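Local coordinates for methylmalonyl-CoA carboxyltransferase 12S subunit (Propionibacterium freudenreichii, PDB 1ON3), which transfers the carboxyl group of methylmalonyl-CoA to the biotin of the 1.3S subunit, forming propanoyl-CoA, as the hexameric core of transcarboxylase, at residues Gly329-Gln334 with Ile362-Leu367; Leu316-Ala321 with Ala351-Phe356; Lys402-Leu407 with Leu423-Val428; Glu307-Tyr312 with Ser347-Glu352; Lys390-Tyr395 with Tyr415-Asn420. One frame throughout, in Å; residues are numbered along the deposited sequence.

Contact 1 of 5, residues Gly329-Gln334 with Ile362-Leu367; sequences GIVANQ and IPLVQL
Gly329 opens the pairing by giving its N to Pro363 O at 2.9 Å and taking Val365 N on its own carbonyl. This is the parallel pairing of a beta-alpha-beta unit: strand 326-333 and strand 364-370 lie side by side in the central sheet of the C-terminal carboxyltransferase half, joined by helix 344-359, in a crotonase-like fold. The short strand axes pass 4.7 Å apart at 18°. Ile330 turns to the face shared with Val365 and Leu367; its CG1 lies 4.2 Å from Val365 CB, and helix 293-299 packs on this face. Val331 resumes the backbone bonding, N to Val365 O and O from Leu367 N, and its side chain goes to the other face, next to Gln366, both pointing the same way. Gln366 bends at its second torsion (chi2 62°), which brings OE1 back to 4.2 Å from Val331 CG2; that amide is held by Tyr395 OH at OE1 and Thr404 OG1 at NE2. At Ala332 the small methyl meets Leu367, CB to CB at 3.6 Å, with Leu367 CD1 reaching over toward Ile330 CG2. Asn333 ends the pairing with a longer backbone bond, its N 3.3 Å from Leu367 O, while its side-chain OD1 accepts a hydrogen bond from Asp369 N.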
# COMPACT_ATOMS: atom_id res chain seq x y z
N GLY E 329 -23.04 -19.45 6.12
CA GLY E 329 -23.40 -20.28 4.99
C GLY E 329 -23.14 -21.72 5.41
O GLY E 329 -22.04 -22.05 5.84
N ILE E 330 -24.14 -22.59 5.27
CA ILE E 330 -23.99 -23.99 5.67
C ILE E 330 -23.90 -24.88 4.44
O ILE E 330 -24.69 -24.74 3.52
CB ILE E 330 -25.18 -24.44 6.55
CG1 ILE E 330 -25.19 -23.62 7.84
CG2 ILE E 330 -25.09 -25.94 6.84
CD1 ILE E 330 -26.34 -23.90 8.75
N VAL E 331 -22.91 -25.78 4.44
CA VAL E 331 -22.68 -26.73 3.34
C VAL E 331 -22.73 -28.09 4.04
O VAL E 331 -21.92 -28.38 4.91
CB VAL E 331 -21.29 -26.50 2.71
CG1 VAL E 331 -21.08 -27.44 1.52
CG2 VAL E 331 -21.17 -25.04 2.25
N ALA E 332 -23.70 -28.91 3.64
CA ALA E 332 -23.90 -30.19 4.29
C ALA E 332 -24.26 -31.33 3.34
O ALA E 332 -25.06 -31.14 2.42
CB ALA E 332 -25.00 -30.02 5.35
N ASN E 333 -23.68 -32.50 3.55
CA ASN E 333 -24.02 -33.63 2.69
C ASN E 333 -25.41 -34.15 3.08
O ASN E 333 -25.81 -34.06 4.24
CB ASN E 333 -22.98 -34.74 2.83
CG ASN E 333 -21.57 -34.21 2.73
OD1 ASN E 333 -20.85 -34.13 3.74
ND2 ASN E 333 -21.16 -33.85 1.52
N GLN E 334 -26.13 -34.71 2.11
CA GLN E 334 -27.49 -35.22 2.33
C GLN E 334 -27.52 -36.75 2.18
O GLN E 334 -27.76 -37.26 1.09
CB GLN E 334 -28.44 -34.56 1.32
CG GLN E 334 -29.92 -34.92 1.47
CD GLN E 334 -30.48 -34.50 2.81
OE1 GLN E 334 -30.18 -35.11 3.84
NE2 GLN E 334 -31.30 -33.45 2.81
N ILE E 362 -18.92 -13.97 4.80
CA ILE E 362 -19.89 -14.82 5.49
C ILE E 362 -19.20 -16.14 5.90
O ILE E 362 -18.76 -16.90 5.03
CB ILE E 362 -21.07 -15.14 4.54
CG1 ILE E 362 -21.77 -13.84 4.14
CG2 ILE E 362 -22.05 -16.14 5.19
CD1 ILE E 362 -22.90 -14.02 3.16
N PRO E 363 -19.08 -16.42 7.21
CA PRO E 363 -18.42 -17.67 7.65
C PRO E 363 -19.10 -18.89 7.04
O PRO E 363 -20.29 -18.87 6.75
CB PRO E 363 -18.57 -17.64 9.17
CG PRO E 363 -18.59 -16.18 9.49
CD PRO E 363 -19.50 -15.62 8.38
N LEU E 364 -18.32 -19.96 6.91
CA LEU E 364 -18.78 -21.21 6.32
C LEU E 364 -18.79 -22.34 7.34
O LEU E 364 -17.76 -22.64 7.96
CB LEU E 364 -17.88 -21.58 5.14
CG LEU E 364 -18.14 -20.72 3.89
CD1 LEU E 364 -16.92 -20.69 3.00
CD2 LEU E 364 -19.36 -21.25 3.17
N VAL E 365 -19.94 -22.98 7.48
CA VAL E 365 -20.12 -24.08 8.41
C VAL E 365 -20.46 -25.35 7.63
O VAL E 365 -21.43 -25.38 6.87
CB VAL E 365 -21.27 -23.78 9.41
CG1 VAL E 365 -21.50 -24.98 10.34
CG2 VAL E 365 -20.93 -22.53 10.22
N GLN E 366 -19.63 -26.37 7.80
CA GLN E 366 -19.81 -27.65 7.13
C GLN E 366 -20.33 -28.73 8.07
O GLN E 366 -19.88 -28.83 9.22
CB GLN E 366 -18.48 -28.16 6.54
CG GLN E 366 -17.93 -27.37 5.34
CD GLN E 366 -17.60 -25.93 5.70
OE1 GLN E 366 -18.16 -25.00 5.12
NE2 GLN E 366 -16.69 -25.73 6.66
N LEU E 367 -21.28 -29.53 7.59
CA LEU E 367 -21.82 -30.67 8.34
C LEU E 367 -21.48 -31.86 7.43
O LEU E 367 -22.02 -31.98 6.32
CB LEU E 367 -23.33 -30.54 8.54
CG LEU E 367 -23.76 -29.30 9.32
CD1 LEU E 367 -25.29 -29.33 9.47
CD2 LEU E 367 -23.07 -29.25 10.68

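Contact 2 of 5, residues Leu316-Ala321 with Ala351-Phe356; sequences LVTAFA and AEFVNF
Phe353 reaches from helix 344-359 to strand 316-323, where its ring lies against Thr318 and Phe320. CB comes first, 3.9 Å from Thr318 CG2. The ring carbon CG is 3.8 Å from Thr318 CB, which sits over one face of the ring in a CH-pi contact, offset toward the rim and 17° from the ring normal. CG stands anti to the backbone N of Phe353 (chi1 -172°), which carries the ring off the helix and onto the strand. Helix 344-359 is the crossover of the beta-alpha-beta unit made with strands 326-333 and 364-370; here it packs against the next strand of the same sheet, the axes of the short segments 9.5 Å apart at closest. Farther out, CE1 of Phe353 comes down on the face of the Phe320 ring, 3.6 Å from Phe320 CZ. The pair is edge-to-face, Phe353 offering the edge, although the planes are inclined at 53° and not perpendicular. At the tip, CZ of Phe353 lies 3.6 Å from the backbone Ala319 O. Phe320 CZ is also 3.8 Å from Phe356 CE2, one turn farther along the helix; the Phe320 and Phe356 side chains cross at about a right angle, and Phe356 goes on to meet Phe191 edge-to-face.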
# COMPACT_ATOMS: atom_id res chain seq x y z
N LEU E 316 -26.50 -32.62 -1.84
CA LEU E 316 -25.74 -31.64 -1.07
C LEU E 316 -26.59 -30.41 -0.79
O LEU E 316 -27.22 -29.87 -1.69
CB LEU E 316 -24.47 -31.20 -1.80
CG LEU E 316 -23.68 -30.23 -0.90
CD1 LEU E 316 -22.28 -30.72 -0.72
CD2 LEU E 316 -23.72 -28.81 -1.47
N VAL E 317 -26.60 -29.98 0.46
CA VAL E 317 -27.39 -28.81 0.85
C VAL E 317 -26.51 -27.58 1.05
O VAL E 317 -25.44 -27.68 1.64
CB VAL E 317 -28.13 -29.09 2.19
CG1 VAL E 317 -28.75 -27.82 2.73
CG2 VAL E 317 -29.21 -30.16 1.99
N THR E 318 -26.96 -26.43 0.55
CA THR E 318 -26.25 -25.16 0.74
C THR E 318 -27.35 -24.22 1.20
O THR E 318 -28.39 -24.08 0.53
CB THR E 318 -25.63 -24.60 -0.57
OG1 THR E 318 -26.61 -24.62 -1.63
CG2 THR E 318 -24.39 -25.40 -0.97
N ALA E 319 -27.16 -23.59 2.36
CA ALA E 319 -28.18 -22.70 2.89
C ALA E 319 -27.64 -21.57 3.74
O ALA E 319 -26.63 -21.72 4.43
CB ALA E 319 -29.19 -23.52 3.71
N PHE E 320 -28.32 -20.43 3.70
CA PHE E 320 -27.93 -19.31 4.53
C PHE E 320 -28.72 -19.45 5.84
O PHE E 320 -29.89 -19.85 5.84
CB PHE E 320 -28.32 -17.98 3.88
CG PHE E 320 -27.40 -17.55 2.77
CD1 PHE E 320 -27.88 -17.35 1.49
CD2 PHE E 320 -26.05 -17.31 3.02
CE1 PHE E 320 -27.03 -16.90 0.46
CE2 PHE E 320 -25.20 -16.86 2.01
CZ PHE E 320 -25.69 -16.66 0.73
N ALA E 321 -28.08 -19.11 6.95
CA ALA E 321 -28.74 -19.17 8.24
C ALA E 321 -28.02 -18.22 9.16
O ALA E 321 -27.15 -17.47 8.73
CB ALA E 321 -28.67 -20.58 8.80
N ALA E 351 -19.07 -25.29 -4.51
CA ALA E 351 -18.00 -24.33 -4.83
C ALA E 351 -18.49 -22.91 -5.06
O ALA E 351 -17.89 -21.96 -4.55
CB ALA E 351 -17.22 -24.82 -6.06
N GLU E 352 -19.58 -22.75 -5.81
CA GLU E 352 -20.13 -21.42 -6.09
C GLU E 352 -20.55 -20.76 -4.78
O GLU E 352 -20.24 -19.60 -4.54
CB GLU E 352 -21.34 -21.50 -7.03
CG GLU E 352 -21.90 -20.10 -7.43
CD GLU E 352 -23.24 -20.18 -8.16
OE1 GLU E 352 -24.15 -20.90 -7.70
OE2 GLU E 352 -23.39 -19.50 -9.20
N PHE E 353 -21.25 -21.52 -3.93
CA PHE E 353 -21.72 -21.00 -2.65
C PHE E 353 -20.53 -20.59 -1.78
O PHE E 353 -20.53 -19.51 -1.18
CB PHE E 353 -22.56 -22.06 -1.93
CG PHE E 353 -23.26 -21.57 -0.69
CD1 PHE E 353 -24.30 -20.64 -0.78
CD2 PHE E 353 -22.91 -22.06 0.58
CE1 PHE E 353 -25.00 -20.22 0.37
CE2 PHE E 353 -23.60 -21.64 1.73
CZ PHE E 353 -24.64 -20.72 1.63
N VAL E 354 -19.53 -21.46 -1.70
CA VAL E 354 -18.33 -21.17 -0.92
C VAL E 354 -17.63 -19.90 -1.42
O VAL E 354 -17.27 -19.04 -0.63
CB VAL E 354 -17.34 -22.36 -0.95
CG1 VAL E 354 -15.96 -21.93 -0.42
CG2 VAL E 354 -17.89 -23.53 -0.12
N ASN E 355 -17.43 -19.77 -2.73
CA ASN E 355 -16.77 -18.56 -3.26
C ASN E 355 -17.58 -17.31 -2.95
O ASN E 355 -17.02 -16.27 -2.60
CB ASN E 355 -16.55 -18.64 -4.77
CG ASN E 355 -15.52 -19.68 -5.15
OD1 ASN E 355 -14.54 -19.89 -4.42
ND2 ASN E 355 -15.70 -20.31 -6.31
N PHE E 356 -18.90 -17.40 -3.06
CA PHE E 356 -19.73 -16.23 -2.78
C PHE E 356 -19.61 -15.80 -1.31
O PHE E 356 -19.38 -14.63 -1.01
CB PHE E 356 -21.21 -16.50 -3.07
CG PHE E 356 -22.09 -15.35 -2.71
CD1 PHE E 356 -22.19 -14.24 -3.56
CD2 PHE E 356 -22.71 -15.30 -1.46
CE1 PHE E 356 -22.88 -13.10 -3.16
CE2 PHE E 356 -23.40 -14.16 -1.06
CZ PHE E 356 -23.48 -13.06 -1.91

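Contact 3 of 5, residues Lys402-Leu407 with Leu423-Val428; sequences KITVVL and LGADAV
Strand 402-407 pairs in parallel with the chain entering strand 427-430, Ile403 beside Ala427 and Thr404 beside Val428, with Thr404 N bonded to Ala427 O at 2.9 Å. Just before the strand proper, Asp426 grips Lys402 twice: its N gives to Lys402 O at 2.7 Å, and its OD2 takes Lys402 N on the anti lone pair. That carboxylate oxygen also makes a salt bridge to Lys509. These are neighbouring strands toward one side of the seven-stranded sheet in the C-terminal carboxyltransferase half. The Lys402 chain bends at its third torsion (chi3 -71°), which sends NZ back over Gly424 to Leu423 O, 2.8 Å away in the carbonyl plane; Tyr395 O and Ala398 O accept from the same ammonium, so three backbone carbonyls surround it. Ile403 CD1 lies 3.6 Å from Ala427 CB, on the face that helix 495-505 packs against. On the other, Thr404 OG1 hydrogen-bonds to Cys419 O, with Ala425 CB beside it at 4.1 Å.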
# COMPACT_ATOMS: atom_id res chain seq x y z
N LYS E 402 -13.93 -20.77 8.86
CA LYS E 402 -14.42 -22.04 8.33
C LYS E 402 -14.52 -23.02 9.49
O LYS E 402 -13.52 -23.35 10.11
CB LYS E 402 -13.46 -22.56 7.25
CG LYS E 402 -13.52 -21.71 5.96
CD LYS E 402 -12.48 -22.13 4.91
CE LYS E 402 -11.09 -21.76 5.33
NZ LYS E 402 -10.06 -22.17 4.34
N ILE E 403 -15.74 -23.45 9.79
CA ILE E 403 -15.98 -24.37 10.91
C ILE E 403 -16.62 -25.65 10.39
O ILE E 403 -17.65 -25.61 9.70
CB ILE E 403 -16.94 -23.75 11.94
CG1 ILE E 403 -16.46 -22.35 12.32
CG2 ILE E 403 -17.06 -24.67 13.15
CD1 ILE E 403 -15.13 -22.32 13.04
N THR E 404 -16.04 -26.78 10.76
CA THR E 404 -16.52 -28.06 10.27
C THR E 404 -16.89 -29.07 11.36
O THR E 404 -16.12 -29.30 12.28
CB THR E 404 -15.44 -28.66 9.33
OG1 THR E 404 -15.30 -27.83 8.17
CG2 THR E 404 -15.81 -30.08 8.92
N VAL E 405 -18.06 -29.65 11.23
CA VAL E 405 -18.54 -30.65 12.18
C VAL E 405 -18.73 -31.96 11.42
O VAL E 405 -19.50 -32.02 10.45
CB VAL E 405 -19.89 -30.21 12.82
CG1 VAL E 405 -20.37 -31.27 13.82
CG2 VAL E 405 -19.72 -28.87 13.55
N VAL E 406 -18.02 -33.00 11.85
CA VAL E 406 -18.14 -34.29 11.19
C VAL E 406 -19.18 -35.13 11.91
O VAL E 406 -18.96 -35.56 13.05
CB VAL E 406 -16.79 -35.05 11.18
CG1 VAL E 406 -16.95 -36.37 10.45
CG2 VAL E 406 -15.72 -34.19 10.51
N LEU E 407 -20.31 -35.37 11.24
CA LEU E 407 -21.43 -36.14 11.79
C LEU E 407 -21.21 -37.64 11.70
O LEU E 407 -21.46 -38.36 12.67
CB LEU E 407 -22.73 -35.80 11.06
CG LEU E 407 -23.11 -34.32 10.90
CD1 LEU E 407 -24.46 -34.23 10.19
CD2 LEU E 407 -23.19 -33.63 12.25
N LEU E 423 -7.45 -27.92 4.80
CA LEU E 423 -7.87 -26.92 3.83
C LEU E 423 -8.21 -25.61 4.55
O LEU E 423 -8.93 -24.75 4.03
CB LEU E 423 -9.05 -27.41 2.98
CG LEU E 423 -8.59 -28.17 1.72
CD1 LEU E 423 -8.09 -29.56 2.11
CD2 LEU E 423 -9.74 -28.29 0.74
N GLY E 424 -7.70 -25.46 5.76
CA GLY E 424 -7.92 -24.22 6.48
C GLY E 424 -9.08 -24.11 7.44
O GLY E 424 -9.36 -23.00 7.91
N ALA E 425 -9.78 -25.21 7.74
CA ALA E 425 -10.87 -25.13 8.70
C ALA E 425 -10.24 -24.59 9.98
O ALA E 425 -9.19 -25.07 10.41
CB ALA E 425 -11.48 -26.52 8.96
N ASP E 426 -10.88 -23.58 10.58
CA ASP E 426 -10.35 -22.99 11.80
C ASP E 426 -10.68 -23.83 13.03
O ASP E 426 -9.93 -23.84 14.01
CB ASP E 426 -10.89 -21.58 11.97
CG ASP E 426 -10.46 -20.69 10.84
OD1 ASP E 426 -9.26 -20.36 10.77
OD2 ASP E 426 -11.32 -20.33 10.02
N ALA E 427 -11.82 -24.52 12.99
CA ALA E 427 -12.23 -25.39 14.09
C ALA E 427 -12.92 -26.60 13.49
O ALA E 427 -13.75 -26.47 12.59
CB ALA E 427 -13.19 -24.65 15.03
N VAL E 428 -12.57 -27.79 13.99
CA VAL E 428 -13.19 -29.01 13.49
C VAL E 428 -13.65 -29.87 14.66
O VAL E 428 -12.89 -30.10 15.60
CB VAL E 428 -12.21 -29.83 12.62
CG1 VAL E 428 -12.92 -31.02 12.06
CG2 VAL E 428 -11.65 -28.96 11.47

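Contact 4 of 5, residues Glu307-Tyr312 with Ser347-Glu352; sequences EVKAGY and SDKAAE
Lys349 and Lys309 reach past each other in opposite senses, each extended, one from the helix into a turn and the other from the turn back to the helix. Lys349 leaves helix 344-359 with CG anti to its own N (chi1 179°) and runs straight out until NZ enters the turn. There it meets Tyr312 O at 2.7 Å, nearly head-on to the carbonyl, and Lys309 O at 2.9 Å from well above the carbonyl plane. Tyr312 N closes the turn onto Lys309 O from the opposite face, so this oxygen is held from both sides. Leu316 O and a water lying between NZ, Val308 O and Glu307 OE2 are also within bonding reach, more acceptors than three N-H can serve at once, so they probably share them. Lys349 CE passes 3.8 Å from Lys309 CB, and Lys349 CB lies at the edge of the Tyr312 ring. Lys309 crosses Glu352 at about a right angle; its NZ makes a salt bridge to OE1 at 3.0 Å, coming from above the carboxylate plane, and a second water links this NZ to OE2. His235 NE2 is bonded to the same OE1. The contact centres on a type I beta turn, Lys309 to Tyr312, whose first and last carbonyls meet the Lys349 ammonium.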
# COMPACT_ATOMS: atom_id res chain seq x y z
N GLU E 307 -32.62 -22.02 1.92
CA GLU E 307 -31.84 -22.94 1.11
C GLU E 307 -31.59 -22.38 -0.29
O GLU E 307 -32.50 -21.87 -0.93
CB GLU E 307 -32.56 -24.29 1.02
CG GLU E 307 -31.62 -25.45 0.80
CD GLU E 307 -32.30 -26.81 0.77
OE1 GLU E 307 -33.40 -26.97 1.35
OE2 GLU E 307 -31.72 -27.74 0.16
N VAL E 308 -30.33 -22.47 -0.74
CA VAL E 308 -29.92 -22.02 -2.06
C VAL E 308 -29.86 -23.25 -2.98
O VAL E 308 -29.35 -24.30 -2.57
CB VAL E 308 -28.54 -21.33 -1.99
CG1 VAL E 308 -28.07 -20.89 -3.39
CG2 VAL E 308 -28.63 -20.11 -1.06
N LYS E 309 -30.38 -23.13 -4.20
CA LYS E 309 -30.41 -24.24 -5.16
C LYS E 309 -31.03 -25.48 -4.50
O LYS E 309 -30.53 -26.60 -4.66
CB LYS E 309 -29.01 -24.55 -5.70
CG LYS E 309 -28.62 -23.60 -6.84
CD LYS E 309 -27.23 -23.81 -7.42
CE LYS E 309 -27.07 -22.86 -8.63
NZ LYS E 309 -25.73 -22.88 -9.27
N ALA E 310 -32.13 -25.27 -3.78
CA ALA E 310 -32.81 -26.36 -3.07
C ALA E 310 -33.25 -27.52 -3.95
O ALA E 310 -33.34 -28.65 -3.46
CB ALA E 310 -34.02 -25.82 -2.32
N GLY E 311 -33.55 -27.25 -5.21
CA GLY E 311 -33.99 -28.30 -6.11
C GLY E 311 -32.93 -28.86 -7.05
O GLY E 311 -33.25 -29.67 -7.92
N TYR E 312 -31.68 -28.43 -6.88
CA TYR E 312 -30.58 -28.90 -7.72
C TYR E 312 -29.59 -29.70 -6.87
O TYR E 312 -29.31 -29.33 -5.74
CB TYR E 312 -29.84 -27.70 -8.33
CG TYR E 312 -28.74 -28.07 -9.31
CD1 TYR E 312 -29.04 -28.66 -10.53
CD2 TYR E 312 -27.40 -27.81 -9.01
CE1 TYR E 312 -28.04 -28.98 -11.44
CE2 TYR E 312 -26.39 -28.12 -9.92
CZ TYR E 312 -26.72 -28.71 -11.14
OH TYR E 312 -25.75 -29.01 -12.05
N SER E 347 -20.62 -30.62 -6.66
CA SER E 347 -19.33 -29.92 -6.55
C SER E 347 -19.48 -28.46 -7.00
O SER E 347 -18.93 -27.55 -6.35
CB SER E 347 -18.26 -30.62 -7.40
OG SER E 347 -17.99 -31.92 -6.90
N ASP E 348 -20.19 -28.25 -8.11
CA ASP E 348 -20.42 -26.90 -8.63
C ASP E 348 -21.27 -26.11 -7.63
O ASP E 348 -20.98 -24.95 -7.32
CB ASP E 348 -21.19 -26.93 -9.96
CG ASP E 348 -20.32 -27.25 -11.16
OD1 ASP E 348 -19.11 -26.98 -11.15
OD2 ASP E 348 -20.88 -27.74 -12.16
N LYS E 349 -22.35 -26.74 -7.16
CA LYS E 349 -23.27 -26.13 -6.20
C LYS E 349 -22.53 -25.67 -4.95
O LYS E 349 -22.72 -24.54 -4.47
CB LYS E 349 -24.36 -27.14 -5.80
CG LYS E 349 -25.37 -26.63 -4.78
CD LYS E 349 -26.42 -27.69 -4.48
CE LYS E 349 -27.47 -27.24 -3.48
NZ LYS E 349 -28.59 -28.24 -3.33
N ALA E 350 -21.67 -26.53 -4.43
CA ALA E 350 -20.91 -26.20 -3.23
C ALA E 350 -19.88 -25.11 -3.47
O ALA E 350 -19.81 -24.12 -2.74
CB ALA E 350 -20.22 -27.47 -2.69
N ALA E 351 -19.07 -25.29 -4.51
CA ALA E 351 -18.00 -24.33 -4.83
C ALA E 351 -18.49 -22.91 -5.06
O ALA E 351 -17.89 -21.96 -4.55
CB ALA E 351 -17.22 -24.82 -6.06
N GLU E 352 -19.58 -22.75 -5.81
CA GLU E 352 -20.13 -21.42 -6.09
C GLU E 352 -20.55 -20.76 -4.78
O GLU E 352 -20.24 -19.60 -4.54
CB GLU E 352 -21.34 -21.50 -7.03
CG GLU E 352 -21.90 -20.10 -7.43
CD GLU E 352 -23.24 -20.18 -8.16
OE1 GLU E 352 -24.15 -20.90 -7.70
OE2 GLU E 352 -23.39 -19.50 -9.20
O HOH W 1 -29.42 -26.68 -1.20
O HOH W 2 -25.14 -20.81 -10.93
O HOH W 3 -22.61 -29.35 -13.41

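Contact 5 of 5, residues Lys390-Tyr395 with Tyr415-Asn420; sequences KMLYAY and YLAMCN
Tyr395 and Cys419 make the aromatic part of this contact. Cys419 CB stands over the centre of the Tyr395 ring, 3.6 Å from the centroid and 12° from the normal, a CH-pi contact. The sulfur lies off to one side of it: SG is 4.2 Å from the centroid at an oblique angle, a sulfur-aromatic contact. With CG of Tyr395 beside its backbone N (chi1 -84°), the ring swings toward the chain that follows helix 412-416, and its hydroxyl bonds to Gln366 OE1 in the sheet. The second kind of contact is aliphatic. Leu392 CD2 rests on Ala417, 3.6 Å from its CA, and also touches Leu416 CB at 4.2 Å. Met391 CB faces Ala417 CB, and its bent end brings CE to 3.8 Å from Met418 SD, the two methionines lying side by side. Last come carbons against a carbonyl: Met391 CE and Tyr395 CD1 each approach Ala417 O to 3.3 Å. The contact packs helix 384-397 against the chain leaving helix 412-416, whose Gly412 and Gly413 line a methylmalonyl-CoA pocket. The two segments share no hydrogen bond; van der Waals, CH-pi and sulfur contacts hold them, so the fit depends on shape and burial, with the polar tie of Tyr395 made to the sheet.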
# COMPACT_ATOMS: atom_id res chain seq x y z
N LYS E 390 -13.07 -27.99 -7.79
CA LYS E 390 -13.61 -26.67 -7.47
C LYS E 390 -13.88 -26.52 -5.98
O LYS E 390 -13.72 -25.44 -5.44
CB LYS E 390 -14.90 -26.42 -8.24
CG LYS E 390 -14.70 -26.35 -9.74
CD LYS E 390 -16.02 -26.15 -10.48
CE LYS E 390 -15.77 -26.21 -12.00
NZ LYS E 390 -17.04 -26.02 -12.79
N MET E 391 -14.31 -27.59 -5.33
CA MET E 391 -14.56 -27.51 -3.88
C MET E 391 -13.25 -27.33 -3.13
O MET E 391 -13.15 -26.51 -2.22
CB MET E 391 -15.28 -28.77 -3.39
CG MET E 391 -16.72 -28.86 -3.86
SD MET E 391 -17.55 -30.34 -3.28
CE MET E 391 -17.74 -29.99 -1.52
N LEU E 392 -12.24 -28.13 -3.49
CA LEU E 392 -10.93 -28.01 -2.85
C LEU E 392 -10.39 -26.61 -3.11
O LEU E 392 -9.81 -25.98 -2.22
CB LEU E 392 -9.97 -29.05 -3.43
CG LEU E 392 -10.46 -30.48 -3.23
CD1 LEU E 392 -9.65 -31.43 -4.13
CD2 LEU E 392 -10.34 -30.84 -1.76
N TYR E 393 -10.58 -26.12 -4.33
CA TYR E 393 -10.08 -24.80 -4.66
C TYR E 393 -10.79 -23.72 -3.84
O TYR E 393 -10.12 -22.90 -3.18
CB TYR E 393 -10.28 -24.49 -6.14
CG TYR E 393 -9.61 -23.21 -6.54
CD1 TYR E 393 -8.35 -23.21 -7.14
CD2 TYR E 393 -10.20 -21.98 -6.27
CE1 TYR E 393 -7.69 -22.02 -7.45
CE2 TYR E 393 -9.56 -20.78 -6.57
CZ TYR E 393 -8.30 -20.81 -7.16
OH TYR E 393 -7.67 -19.62 -7.44
N ALA E 394 -12.12 -23.70 -3.89
CA ALA E 394 -12.90 -22.70 -3.18
C ALA E 394 -12.60 -22.65 -1.69
O ALA E 394 -12.37 -21.58 -1.13
CB ALA E 394 -14.40 -22.92 -3.41
N TYR E 395 -12.60 -23.81 -1.04
CA TYR E 395 -12.30 -23.81 0.40
C TYR E 395 -10.86 -23.40 0.70
O TYR E 395 -10.62 -22.59 1.60
CB TYR E 395 -12.59 -25.19 0.99
CG TYR E 395 -14.04 -25.39 1.37
CD1 TYR E 395 -14.78 -26.44 0.83
CD2 TYR E 395 -14.67 -24.54 2.28
CE1 TYR E 395 -16.10 -26.65 1.19
CE2 TYR E 395 -16.00 -24.74 2.64
CZ TYR E 395 -16.71 -25.79 2.09
OH TYR E 395 -18.02 -26.00 2.44
N TYR E 415 -13.99 -36.05 1.89
CA TYR E 415 -13.90 -35.45 3.22
C TYR E 415 -13.06 -34.18 3.12
O TYR E 415 -13.43 -33.13 3.66
CB TYR E 415 -13.26 -36.46 4.20
CG TYR E 415 -12.55 -35.86 5.40
CD1 TYR E 415 -11.20 -36.10 5.61
CD2 TYR E 415 -13.24 -35.11 6.36
CE1 TYR E 415 -10.55 -35.62 6.74
CE2 TYR E 415 -12.60 -34.62 7.50
CZ TYR E 415 -11.25 -34.88 7.68
OH TYR E 415 -10.60 -34.44 8.83
N LEU E 416 -11.94 -34.27 2.41
CA LEU E 416 -11.09 -33.10 2.24
C LEU E 416 -11.86 -31.99 1.53
O LEU E 416 -11.68 -30.81 1.81
CB LEU E 416 -9.84 -33.45 1.45
CG LEU E 416 -8.96 -34.52 2.13
CD1 LEU E 416 -7.73 -34.79 1.26
CD2 LEU E 416 -8.55 -34.03 3.53
N ALA E 417 -12.71 -32.40 0.59
CA ALA E 417 -13.52 -31.45 -0.19
C ALA E 417 -14.54 -30.73 0.68
O ALA E 417 -15.05 -29.68 0.28
CB ALA E 417 -14.22 -32.18 -1.31
N MET E 418 -14.84 -31.29 1.85
CA MET E 418 -15.78 -30.68 2.77
C MET E 418 -15.07 -29.83 3.82
O MET E 418 -15.58 -29.61 4.92
CB MET E 418 -16.65 -31.73 3.44
CG MET E 418 -17.64 -32.42 2.51
SD MET E 418 -18.88 -31.28 1.84
CE MET E 418 -19.84 -30.93 3.32
N CYS E 419 -13.86 -29.39 3.47
CA CYS E 419 -13.05 -28.51 4.30
C CYS E 419 -12.59 -29.03 5.66
O CYS E 419 -13.20 -28.72 6.68
CB CYS E 419 -13.77 -27.18 4.49
SG CYS E 419 -12.70 -25.83 5.01
N ASN E 420 -11.51 -29.81 5.68
CA ASN E 420 -10.98 -30.31 6.95
C ASN E 420 -9.91 -29.31 7.40
O ASN E 420 -9.75 -28.25 6.79
CB ASN E 420 -10.39 -31.72 6.76
CG ASN E 420 -8.99 -31.70 6.20
OD1 ASN E 420 -8.66 -30.90 5.33
ND2 ASN E 420 -8.14 -32.60 6.71

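Overall arrangement
All five contacts are buried, and they lie in one half of the chain, in or beside a single sheet. Contact 1 is held by backbone bonds alone, while contact 3 adds lysine and aspartate side chains to its strand pairing; the two are stitched together where strand 364-370 bonds to strand 402-407. Contacts 2 and 4 both use helix 344-359: the first is aromatic, the second charged and water-linked. Contacts 2 to 5 all touch neighbouring subunits; contact 1 alone has none. Contact 5 sets a second helix beside the first, joined to contact 4 by the salt bridge from Asp348 to Lys390, and to contacts 1 and 3 through Gln366-Tyr395 and Thr404-Cys419.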